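Local structure of cobalamin biosynthesis protein CobN (Mycobacterium tuberculosis, 7C6O) at residues Val850-Val860 with Thr893-Ala903; Pro878-Ser889 with Arg1052-Asp1062. The protein probably serves as the large, catalytic subunit of cobaltochelatase, which inserts cobalt into the corrin ring during cobalamin biosynthesis at the cost of ATP. One frame throughout, in Å; residues are numbered along the deposited sequence.

Interaction 1: residues Val850-Val860 with Thr893-Ala903; sequences VPSRLAWEAGV and TAGDDIAEVLA
Ala894 O is met by the loop ahead of helix 853-860 and its first turn: Ser852 N donates a hydrogen bond to it (3.1 Å), nearly along the C=O axis, and Pro851 CA makes a CA-H...O contact, while Ala855 CB packs against it. Ser852 also N-caps its own helix, OG accepting from Ala855 N. Across from it, Thr893 OG1 accepts from Gly895 N, an ST turn, and from Asp896 N, an ST motif, and also bonds to Ser889 O, at the N-terminal end of helix 896-903, where Gly895 holds the N-cap position. The two helices cross at -56° with axes only 7.1 Å apart, a closeness that small residues permit: Ala899 CB lies 3.7 Å from Gly859 CA and 3.4 Å from Ala855 O. Trp856 starts out away from helix 896-903, but with CG anti to the backbone N (chi1 171°) the indole swings back, so that CE3 meets Ala899 CB at 3.7 Å and Leu902 CB sits at the ring edge. The Asp896 carboxylate lies beside Ala855 and Ala858, while its OD2 pairs with Arg830 and Asn1100. Helix 949-963 packs against Val850, Ile898 and Leu902, and strand 907-911 runs past Trp856 and Leu902.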
loop_
_atom_site.group_PDB
_atom_site.type_symbol
_atom_site.label_atom_id
_atom_site.label_comp_id
_atom_site.label_asym_id
_atom_site.label_seq_id
_atom_site.Cartn_x
_atom_site.Cartn_y
_atom_site.Cartn_z
ATOM N N VAL A 850 -12.764 -1.739 6.137
ATOM C CA VAL A 850 -12.361 -0.382 6.498
ATOM C C VAL A 850 -13.493 0.576 6.136
ATOM O O VAL A 850 -14.086 0.458 5.053
ATOM C CB VAL A 850 -11.033 0.014 5.827
ATOM C CG1 VAL A 850 -9.894 -0.851 6.349
ATOM C CG2 VAL A 850 -11.122 -0.094 4.316
ATOM N N PRO A 851 -13.846 1.528 7.013
ATOM C CA PRO A 851 -13.213 1.745 8.318
ATOM C C PRO A 851 -13.613 0.721 9.376
ATOM O O PRO A 851 -14.752 0.246 9.387
ATOM C CB PRO A 851 -13.710 3.136 8.714
ATOM C CG PRO A 851 -15.044 3.242 8.057
ATOM C CD PRO A 851 -14.906 2.517 6.745
ATOM N N SER A 852 -12.668 0.379 10.248
ATOM C CA SER A 852 -12.996 -0.398 11.430
ATOM C C SER A 852 -13.797 0.460 12.406
ATOM O O SER A 852 -13.952 1.674 12.231
ATOM C CB SER A 852 -11.727 -0.917 12.106
ATOM O OG SER A 852 -11.000 0.141 12.712
ATOM N N ARG A 853 -14.311 -0.185 13.453
ATOM C CA ARG A 853 -15.037 0.559 14.477
ATOM C C ARG A 853 -14.121 1.542 15.196
ATOM O O ARG A 853 -14.540 2.655 15.538
ATOM C CB ARG A 853 -15.688 -0.408 15.466
ATOM C CG ARG A 853 -16.801 -1.249 14.858
ATOM C CD ARG A 853 -17.465 -2.139 15.898
ATOM N NE ARG A 853 -18.584 -2.888 15.332
ATOM C CZ ARG A 853 -19.834 -2.439 15.280
ATOM N NH1 ARG A 853 -20.129 -1.238 15.761
ATOM N NH2 ARG A 853 -20.790 -3.189 14.749
ATOM N N LEU A 854 -12.862 1.156 15.429
ATOM C CA LEU A 854 -11.916 2.088 16.036
ATOM C C LEU A 854 -11.626 3.257 15.104
ATOM O O LEU A 854 -11.510 4.403 15.555
ATOM C CB LEU A 854 -10.619 1.370 16.408
ATOM C CG LEU A 854 -10.662 0.440 17.620
ATOM C CD1 LEU A 854 -9.278 -0.136 17.889
ATOM C CD2 LEU A 854 -11.190 1.183 18.838
ATOM N N ALA A 855 -11.496 2.987 13.802
ATOM C CA ALA A 855 -11.278 4.067 12.847
ATOM C C ALA A 855 -12.497 4.970 12.740
ATOM O O ALA A 855 -12.351 6.184 12.550
ATOM C CB ALA A 855 -10.915 3.492 11.476
ATOM N N TRP A 856 -13.700 4.401 12.858
ATOM C CA TRP A 856 -14.907 5.219 12.878
ATOM C C TRP A 856 -14.873 6.216 14.027
ATOM O O TRP A 856 -15.229 7.386 13.850
ATOM C CB TRP A 856 -16.146 4.328 12.969
ATOM C CG TRP A 856 -17.414 5.089 13.212
ATOM C CD1 TRP A 856 -18.212 5.024 14.318
ATOM C CD2 TRP A 856 -18.025 6.042 12.333
ATOM N NE1 TRP A 856 -19.284 5.874 14.180
ATOM C CE2 TRP A 856 -19.192 6.510 12.970
ATOM C CE3 TRP A 856 -17.696 6.545 11.070
ATOM C CZ2 TRP A 856 -20.033 7.453 12.386
ATOM C CZ3 TRP A 856 -18.534 7.481 10.491
ATOM C CH2 TRP A 856 -19.688 7.926 11.149
ATOM N N GLU A 857 -14.458 5.766 15.216
ATOM C CA GLU A 857 -14.330 6.676 16.350
ATOM C C GLU A 857 -13.364 7.809 16.036
ATOM O O GLU A 857 -13.640 8.975 16.340
ATOM C CB GLU A 857 -13.859 5.917 17.591
ATOM C CG GLU A 857 -14.770 4.793 18.046
ATOM C CD GLU A 857 -14.350 4.227 19.389
ATOM O OE1 GLU A 857 -13.707 4.962 20.168
ATOM O OE2 GLU A 857 -14.657 3.050 19.664
ATOM N N ALA A 858 -12.225 7.481 15.424
ATOM C CA ALA A 858 -11.234 8.502 15.107
ATOM C C ALA A 858 -11.748 9.467 14.046
ATOM O O ALA A 858 -11.552 10.683 14.160
ATOM C CB ALA A 858 -9.932 7.845 14.647
ATOM N N GLY A 859 -12.405 8.947 13.009
ATOM C CA GLY A 859 -12.917 9.814 11.961
ATOM C C GLY A 859 -13.961 10.791 12.468
ATOM O O GLY A 859 -13.990 11.953 12.053
ATOM N N VAL A 860 -14.836 10.333 13.367
ATOM C CA VAL A 860 -15.808 11.231 13.985
ATOM C C VAL A 860 -15.094 12.321 14.772
ATOM O O VAL A 860 -15.459 13.503 14.701
ATOM C CB VAL A 860 -16.783 10.434 14.875
ATOM C CG1 VAL A 860 -17.634 11.380 15.712
ATOM C CG2 VAL A 860 -17.669 9.533 14.024
ATOM N N THR A 893 -4.178 3.093 9.718
ATOM C CA THR A 893 -5.190 3.437 10.705
ATOM C C THR A 893 -6.449 2.587 10.630
ATOM O O THR A 893 -7.322 2.739 11.496
ATOM C CB THR A 893 -5.609 4.907 10.550
ATOM O OG1 THR A 893 -6.320 5.061 9.317
ATOM C CG2 THR A 893 -4.389 5.818 10.538
ATOM N N ALA A 894 -6.572 1.719 9.628
ATOM C CA ALA A 894 -7.798 0.987 9.315
ATOM C C ALA A 894 -8.939 1.918 8.907
ATOM O O ALA A 894 -10.112 1.554 9.028
ATOM C CB ALA A 894 -8.231 0.075 10.472
ATOM N N GLY A 895 -8.618 3.124 8.431
ATOM C CA GLY A 895 -9.588 3.932 7.713
ATOM C C GLY A 895 -10.053 5.229 8.350
ATOM O O GLY A 895 -11.212 5.615 8.166
ATOM N N ASP A 896 -9.169 5.927 9.071
ATOM C CA ASP A 896 -9.560 7.180 9.721
ATOM C C ASP A 896 -10.093 8.194 8.712
ATOM O O ASP A 896 -11.129 8.830 8.947
ATOM C CB ASP A 896 -8.377 7.778 10.483
ATOM C CG ASP A 896 -8.071 7.041 11.771
ATOM O OD1 ASP A 896 -8.664 5.970 12.009
ATOM O OD2 ASP A 896 -7.229 7.543 12.547
ATOM N N ASP A 897 -9.378 8.380 7.596
ATOM C CA ASP A 897 -9.807 9.333 6.570
ATOM C C ASP A 897 -11.207 9.011 6.070
ATOM O O ASP A 897 -12.044 9.906 5.899
ATOM C CB ASP A 897 -8.841 9.318 5.383
ATOM C CG ASP A 897 -7.486 9.912 5.699
ATOM O OD1 ASP A 897 -7.317 10.550 6.761
ATOM O OD2 ASP A 897 -6.582 9.734 4.851
ATOM N N ILE A 898 -11.458 7.733 5.786
ATOM C CA ILE A 898 -12.749 7.315 5.246
ATOM C C ILE A 898 -13.861 7.639 6.232
ATOM O O ILE A 898 -14.914 8.170 5.859
ATOM C CB ILE A 898 -12.720 5.815 4.907
ATOM C CG1 ILE A 898 -11.550 5.503 3.969
ATOM C CG2 ILE A 898 -14.051 5.383 4.308
ATOM C CD1 ILE A 898 -11.076 4.065 4.052
ATOM N N ALA A 899 -13.638 7.319 7.509
ATOM C CA ALA A 899 -14.635 7.601 8.535
ATOM C C ALA A 899 -14.895 9.098 8.659
ATOM O O ALA A 899 -16.031 9.517 8.910
ATOM C CB ALA A 899 -14.182 7.021 9.872
ATOM N N GLU A 900 -13.857 9.920 8.488
ATOM C CA GLU A 900 -14.048 11.363 8.589
ATOM C C GLU A 900 -14.971 11.872 7.490
ATOM O O GLU A 900 -15.852 12.701 7.746
ATOM C CB GLU A 900 -12.703 12.089 8.535
ATOM C CG GLU A 900 -12.824 13.591 8.768
ATOM C CD GLU A 900 -11.497 14.321 8.662
ATOM O OE1 GLU A 900 -10.492 13.688 8.284
ATOM O OE2 GLU A 900 -11.462 15.537 8.955
ATOM N N VAL A 901 -14.786 11.386 6.260
ATOM C CA VAL A 901 -15.679 11.762 5.167
ATOM C C VAL A 901 -17.115 11.372 5.498
ATOM O O VAL A 901 -18.042 12.178 5.372
ATOM C CB VAL A 901 -15.215 11.119 3.847
ATOM C CG1 VAL A 901 -16.208 11.426 2.735
ATOM C CG2 VAL A 901 -13.820 11.605 3.473
ATOM N N LEU A 902 -17.313 10.125 5.930
ATOM C CA LEU A 902 -18.650 9.661 6.288
ATOM C C LEU A 902 -19.239 10.490 7.424
ATOM O O LEU A 902 -20.422 10.848 7.392
ATOM C CB LEU A 902 -18.601 8.180 6.666
ATOM C CG LEU A 902 -18.242 7.221 5.527
ATOM C CD1 LEU A 902 -18.132 5.785 6.022
ATOM C CD2 LEU A 902 -19.268 7.319 4.410
ATOM N N ALA A 903 -18.425 10.814 8.433
ATOM C CA ALA A 903 -18.924 11.586 9.568
ATOM C C ALA A 903 -19.348 12.986 9.144
ATOM O O ALA A 903 -20.373 13.500 9.612
ATOM C CB ALA A 903 -17.862 11.655 10.666
#

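Interaction 2: residues Pro878-Ser889 with Arg1052-Asp1062; sequences PRSVGLSVWGTS and RRIAVAAKNTD
Lys1059 leaves its strand with CG anti to the backbone N, then bends at chi2 (65°) and again at chi4 (78°), which lays its end over the Trp886 ring; Trp886 meets it with CG anti to its own carbonyl carbon. The two segments pair as neighbouring parallel strands, 880-885 and 1056-1061, in the parallel core of a mixed alpha/beta sheet, where the strand order turns from one side to the other. Lys1059 CE stands almost on the six-membered ring's normal, 3.3 Å from the centroid, a CH-pi contact, and NZ adds a cation-pi interaction from the same face. Lys1059 NZ also donates to Asn1060 O at 2.8 Å, in the carbonyl plane, and to two waters, one reaching Trp886 N and Ser889 OG, the other Ser889 OG and Asp1062 OD1; a third, weakly bound, bridges to Ser884 O and Asn1060 N. Tyr1074 and Tyr1077 meet the indole edge-to-face.

Along the strands, Gly882 carries the central bonds: its N donates to Val1056 O at 2.8 Å and its O accepts from Ala1058 N at 2.7 Å, both nearly straight. Ile1054 CG2 rests 3.7 Å from Gly882 N. Val881, Leu883, Val1056 and Ala1058 share one face, where Leu883 CD1 packs on Ala1058 CB; helix 853-874 covers part of it through Leu866 and Tyr870. At the N-terminal end Pro878 CB touches Val1056 CG2, and Ser880 O accepts from Ala1055 N at 2.9 Å, the donor tilted 31° from the carbonyl plane. Beside this, a water donates to both Arg1052 O and Ile1054 O, the latter at 2.7 Å, and weakly accepts from Arg879 NH2.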
loop_
_atom_site.group_PDB
_atom_site.type_symbol
_atom_site.label_atom_id
_atom_site.label_comp_id
_atom_site.label_asym_id
_atom_site.label_seq_id
_atom_site.Cartn_x
_atom_site.Cartn_y
_atom_site.Cartn_z
ATOM N N PRO A 878 -18.236 25.386 7.849
ATOM C CA PRO A 878 -17.694 25.381 6.488
ATOM C C PRO A 878 -18.677 24.718 5.535
ATOM O O PRO A 878 -19.276 23.689 5.852
ATOM C CB PRO A 878 -16.402 24.567 6.623
ATOM C CG PRO A 878 -16.687 23.628 7.749
ATOM C CD PRO A 878 -17.576 24.387 8.712
ATOM N N ARG A 879 -18.856 25.333 4.365
ATOM C CA ARG A 879 -19.791 24.784 3.387
ATOM C C ARG A 879 -19.284 23.470 2.808
ATOM O O ARG A 879 -20.086 22.580 2.496
ATOM C CB ARG A 879 -20.038 25.796 2.268
ATOM C CG ARG A 879 -18.786 26.166 1.489
ATOM C CD ARG A 879 -19.017 27.323 0.531
ATOM N NE ARG A 879 -17.756 27.811 -0.020
ATOM C CZ ARG A 879 -16.950 28.663 0.607
ATOM N NH1 ARG A 879 -17.274 29.121 1.808
ATOM N NH2 ARG A 879 -15.818 29.057 0.037
ATOM N N SER A 880 -17.968 23.328 2.669
ATOM C CA SER A 880 -17.379 22.142 2.070
ATOM C C SER A 880 -15.967 21.951 2.602
ATOM O O SER A 880 -15.230 22.922 2.803
ATOM C CB SER A 880 -17.355 22.240 0.540
ATOM O OG SER A 880 -16.733 21.100 -0.027
ATOM N N VAL A 881 -15.602 20.694 2.826
ATOM C CA VAL A 881 -14.257 20.307 3.230
ATOM C C VAL A 881 -13.627 19.530 2.085
ATOM O O VAL A 881 -14.245 18.609 1.540
ATOM C CB VAL A 881 -14.275 19.461 4.516
ATOM C CG1 VAL A 881 -12.883 18.926 4.823
ATOM C CG2 VAL A 881 -14.820 20.275 5.685
ATOM N N GLY A 882 -12.409 19.912 1.709
ATOM C CA GLY A 882 -11.612 19.133 0.777
ATOM C C GLY A 882 -10.601 18.312 1.553
ATOM O O GLY A 882 -9.876 18.841 2.399
ATOM N N LEU A 883 -10.570 17.011 1.271
ATOM C CA LEU A 883 -9.717 16.087 2.008
ATOM C C LEU A 883 -8.932 15.217 1.040
ATOM O O LEU A 883 -9.505 14.637 0.112
ATOM C CB LEU A 883 -10.541 15.205 2.951
ATOM C CG LEU A 883 -9.753 14.226 3.826
ATOM C CD1 LEU A 883 -8.946 14.980 4.881
ATOM C CD2 LEU A 883 -10.681 13.204 4.479
ATOM N N SER A 884 -7.622 15.122 1.262
ATOM C CA SER A 884 -6.772 14.217 0.503
ATOM C C SER A 884 -6.632 12.906 1.265
ATOM O O SER A 884 -6.347 12.906 2.466
ATOM C CB SER A 884 -5.400 14.844 0.252
ATOM O OG SER A 884 -5.510 15.981 -0.586
ATOM N N VAL A 885 -6.836 11.789 0.566
ATOM C CA VAL A 885 -6.955 10.476 1.193
ATOM C C VAL A 885 -6.005 9.515 0.494
ATOM O O VAL A 885 -6.092 9.332 -0.727
ATOM C CB VAL A 885 -8.399 9.949 1.134
ATOM C CG1 VAL A 885 -8.469 8.529 1.652
ATOM C CG2 VAL A 885 -9.330 10.860 1.929
ATOM N N TRP A 886 -5.122 8.882 1.266
ATOM C CA TRP A 886 -4.105 7.984 0.738
ATOM C C TRP A 886 -4.356 6.549 1.184
ATOM O O TRP A 886 -4.883 6.299 2.272
ATOM C CB TRP A 886 -2.705 8.402 1.195
ATOM C CG TRP A 886 -2.254 9.732 0.687
ATOM C CD1 TRP A 886 -2.715 10.394 -0.414
ATOM C CD2 TRP A 886 -1.249 10.570 1.269
ATOM N NE1 TRP A 886 -2.055 11.593 -0.555
ATOM C CE2 TRP A 886 -1.150 11.724 0.466
ATOM C CE3 TRP A 886 -0.426 10.459 2.394
ATOM C CZ2 TRP A 886 -0.257 12.757 0.751
ATOM C CZ3 TRP A 886 0.459 11.485 2.675
ATOM C CH2 TRP A 886 0.538 12.618 1.855
ATOM N N GLY A 887 -3.938 5.604 0.341
ATOM C CA GLY A 887 -4.087 4.202 0.691
ATOM C C GLY A 887 -3.212 3.795 1.861
ATOM O O GLY A 887 -3.635 3.019 2.725
ATOM N N THR A 888 -1.981 4.315 1.912
ATOM C CA THR A 888 -1.091 3.974 3.015
ATOM C C THR A 888 -1.663 4.442 4.348
ATOM O O THR A 888 -1.478 3.774 5.371
ATOM C CB THR A 888 0.308 4.555 2.765
ATOM O OG1 THR A 888 1.249 3.948 3.658
ATOM C CG2 THR A 888 0.334 6.069 2.961
ATOM N N SER A 889 -2.402 5.557 4.347
ATOM C CA SER A 889 -3.040 6.033 5.570
ATOM C C SER A 889 -4.161 5.101 6.006
ATOM O O SER A 889 -4.303 4.806 7.198
ATOM C CB SER A 889 -3.581 7.447 5.361
ATOM O OG SER A 889 -2.547 8.340 4.983
ATOM N N ARG A 1052 -14.095 25.153 -6.158
ATOM C CA ARG A 1052 -14.446 26.535 -5.852
ATOM C C ARG A 1052 -15.220 26.655 -4.547
ATOM O O ARG A 1052 -15.203 27.724 -3.927
ATOM C CB ARG A 1052 -15.258 27.154 -6.998
ATOM C CG ARG A 1052 -14.414 27.597 -8.186
ATOM C CD ARG A 1052 -15.239 28.378 -9.204
ATOM N NE ARG A 1052 -15.114 27.820 -10.547
ATOM C CZ ARG A 1052 -14.273 28.266 -11.476
ATOM N NH1 ARG A 1052 -13.472 29.292 -11.219
ATOM N NH2 ARG A 1052 -14.238 27.684 -12.667
ATOM N N ARG A 1053 -15.880 25.583 -4.108
ATOM C CA ARG A 1053 -16.655 25.599 -2.876
ATOM C C ARG A 1053 -15.855 25.191 -1.648
ATOM O O ARG A 1053 -16.361 25.335 -0.530
ATOM C CB ARG A 1053 -17.870 24.673 -3.001
ATOM C CG ARG A 1053 -18.875 25.098 -4.053
ATOM C CD ARG A 1053 -20.162 24.303 -3.915
ATOM N NE ARG A 1053 -21.179 24.727 -4.872
ATOM C CZ ARG A 1053 -21.500 24.048 -5.968
ATOM N NH1 ARG A 1053 -20.887 22.906 -6.248
ATOM N NH2 ARG A 1053 -22.441 24.508 -6.781
ATOM N N ILE A 1054 -14.633 24.684 -1.823
ATOM C CA ILE A 1054 -13.866 24.181 -0.688
ATOM C C ILE A 1054 -13.552 25.325 0.263
ATOM O O ILE A 1054 -12.886 26.300 -0.108
ATOM C CB ILE A 1054 -12.587 23.485 -1.163
ATOM C CG1 ILE A 1054 -12.935 22.218 -1.948
ATOM C CG2 ILE A 1054 -11.689 23.163 0.030
ATOM C CD1 ILE A 1054 -11.726 21.525 -2.554
ATOM N N ALA A 1055 -14.032 25.209 1.501
ATOM C CA ALA A 1055 -13.753 26.198 2.532
ATOM C C ALA A 1055 -12.543 25.830 3.379
ATOM O O ALA A 1055 -11.833 26.725 3.857
ATOM C CB ALA A 1055 -14.977 26.377 3.436
ATOM N N VAL A 1056 -12.298 24.535 3.579
ATOM C CA VAL A 1056 -11.148 24.041 4.330
ATOM C C VAL A 1056 -10.487 22.943 3.514
ATOM O O VAL A 1056 -11.137 21.947 3.175
ATOM C CB VAL A 1056 -11.537 23.481 5.709
ATOM C CG1 VAL A 1056 -10.327 23.470 6.627
ATOM C CG2 VAL A 1056 -12.687 24.245 6.313
ATOM N N ALA A 1057 -9.198 23.103 3.228
ATOM C CA ALA A 1057 -8.402 22.033 2.637
ATOM C C ALA A 1057 -7.684 21.296 3.760
ATOM O O ALA A 1057 -6.871 21.891 4.475
ATOM C CB ALA A 1057 -7.409 22.587 1.617
ATOM N N ALA A 1058 -7.985 20.011 3.924
ATOM C CA ALA A 1058 -7.507 19.254 5.069
ATOM C C ALA A 1058 -6.631 18.088 4.632
ATOM O O ALA A 1058 -6.850 17.478 3.582
ATOM C CB ALA A 1058 -8.678 18.730 5.913
ATOM N N LYS A 1059 -5.628 17.795 5.455
ATOM C CA LYS A 1059 -4.803 16.604 5.324
ATOM C C LYS A 1059 -4.498 16.102 6.725
ATOM O O LYS A 1059 -4.253 16.900 7.632
ATOM C CB LYS A 1059 -3.495 16.884 4.571
ATOM C CG LYS A 1059 -2.606 15.653 4.405
ATOM C CD LYS A 1059 -3.283 14.614 3.525
ATOM C CE LYS A 1059 -2.469 13.329 3.422
ATOM N NZ LYS A 1059 -2.587 12.446 4.622
ATOM N N ASN A 1060 -4.524 14.790 6.907
ATOM C CA ASN A 1060 -4.293 14.211 8.220
ATOM C C ASN A 1060 -2.884 13.641 8.313
ATOM O O ASN A 1060 -2.377 13.050 7.356
ATOM C CB ASN A 1060 -5.334 13.136 8.524
ATOM C CG ASN A 1060 -6.738 13.708 8.629
ATOM O OD1 ASN A 1060 -6.923 14.836 9.089
ATOM N ND2 ASN A 1060 -7.728 12.939 8.197
ATOM N N THR A 1061 -2.246 13.856 9.463
ATOM C CA THR A 1061 -0.929 13.309 9.774
ATOM C C THR A 1061 -1.143 12.193 10.785
ATOM O O THR A 1061 -1.476 12.457 11.945
ATOM C CB THR A 1061 0.005 14.383 10.325
ATOM O OG1 THR A 1061 -0.565 14.950 11.513
ATOM C CG2 THR A 1061 0.211 15.481 9.301
ATOM N N ASP A 1062 -0.947 10.951 10.351
ATOM C CA ASP A 1062 -1.286 9.783 11.146
ATOM C C ASP A 1062 -0.080 9.008 11.652
ATOM O O ASP A 1062 -0.257 8.047 12.410
ATOM C CB ASP A 1062 -2.183 8.845 10.325
ATOM C CG ASP A 1062 -1.733 8.733 8.878
ATOM O OD1 ASP A 1062 -0.535 8.946 8.594
ATOM O OD2 ASP A 1062 -2.587 8.445 8.016
HETATM O O HOH W 1 -13.352 28.268 -1.829
HETATM O O HOH W 2 -6.019 18.176 0.995
HETATM O O HOH W 3 -5.849 12.775 5.139
HETATM O O HOH W 4 -4.297 10.137 3.824
HETATM O O HOH W 5 -0.548 10.543 5.960
#

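Overall arrangement
The two interactions interlock along the chain, their segments coming in the order 850-860, 878-889, 893-903 and 1052-1062. Their centres lie about 14 Å apart on the same side of the chain's centre. Helix 853-874 leads into strand 880-885, and helix 887-893 leads into helix 896-905, so the helix pair of interaction 1 is tied in sequence to the strand of interaction 2. They also touch directly: Asn1060 ND2 reaches Asp897 OD1 (2.8 Å) and Glu900 OE1 (2.9 Å), probable hydrogen bonds, and Val901 CG2 packs on Leu883 CD2. The helix pair of interaction 1 therefore packs against the strands of interaction 2, both contacts buried within the CobN/magnesium chelatase family region.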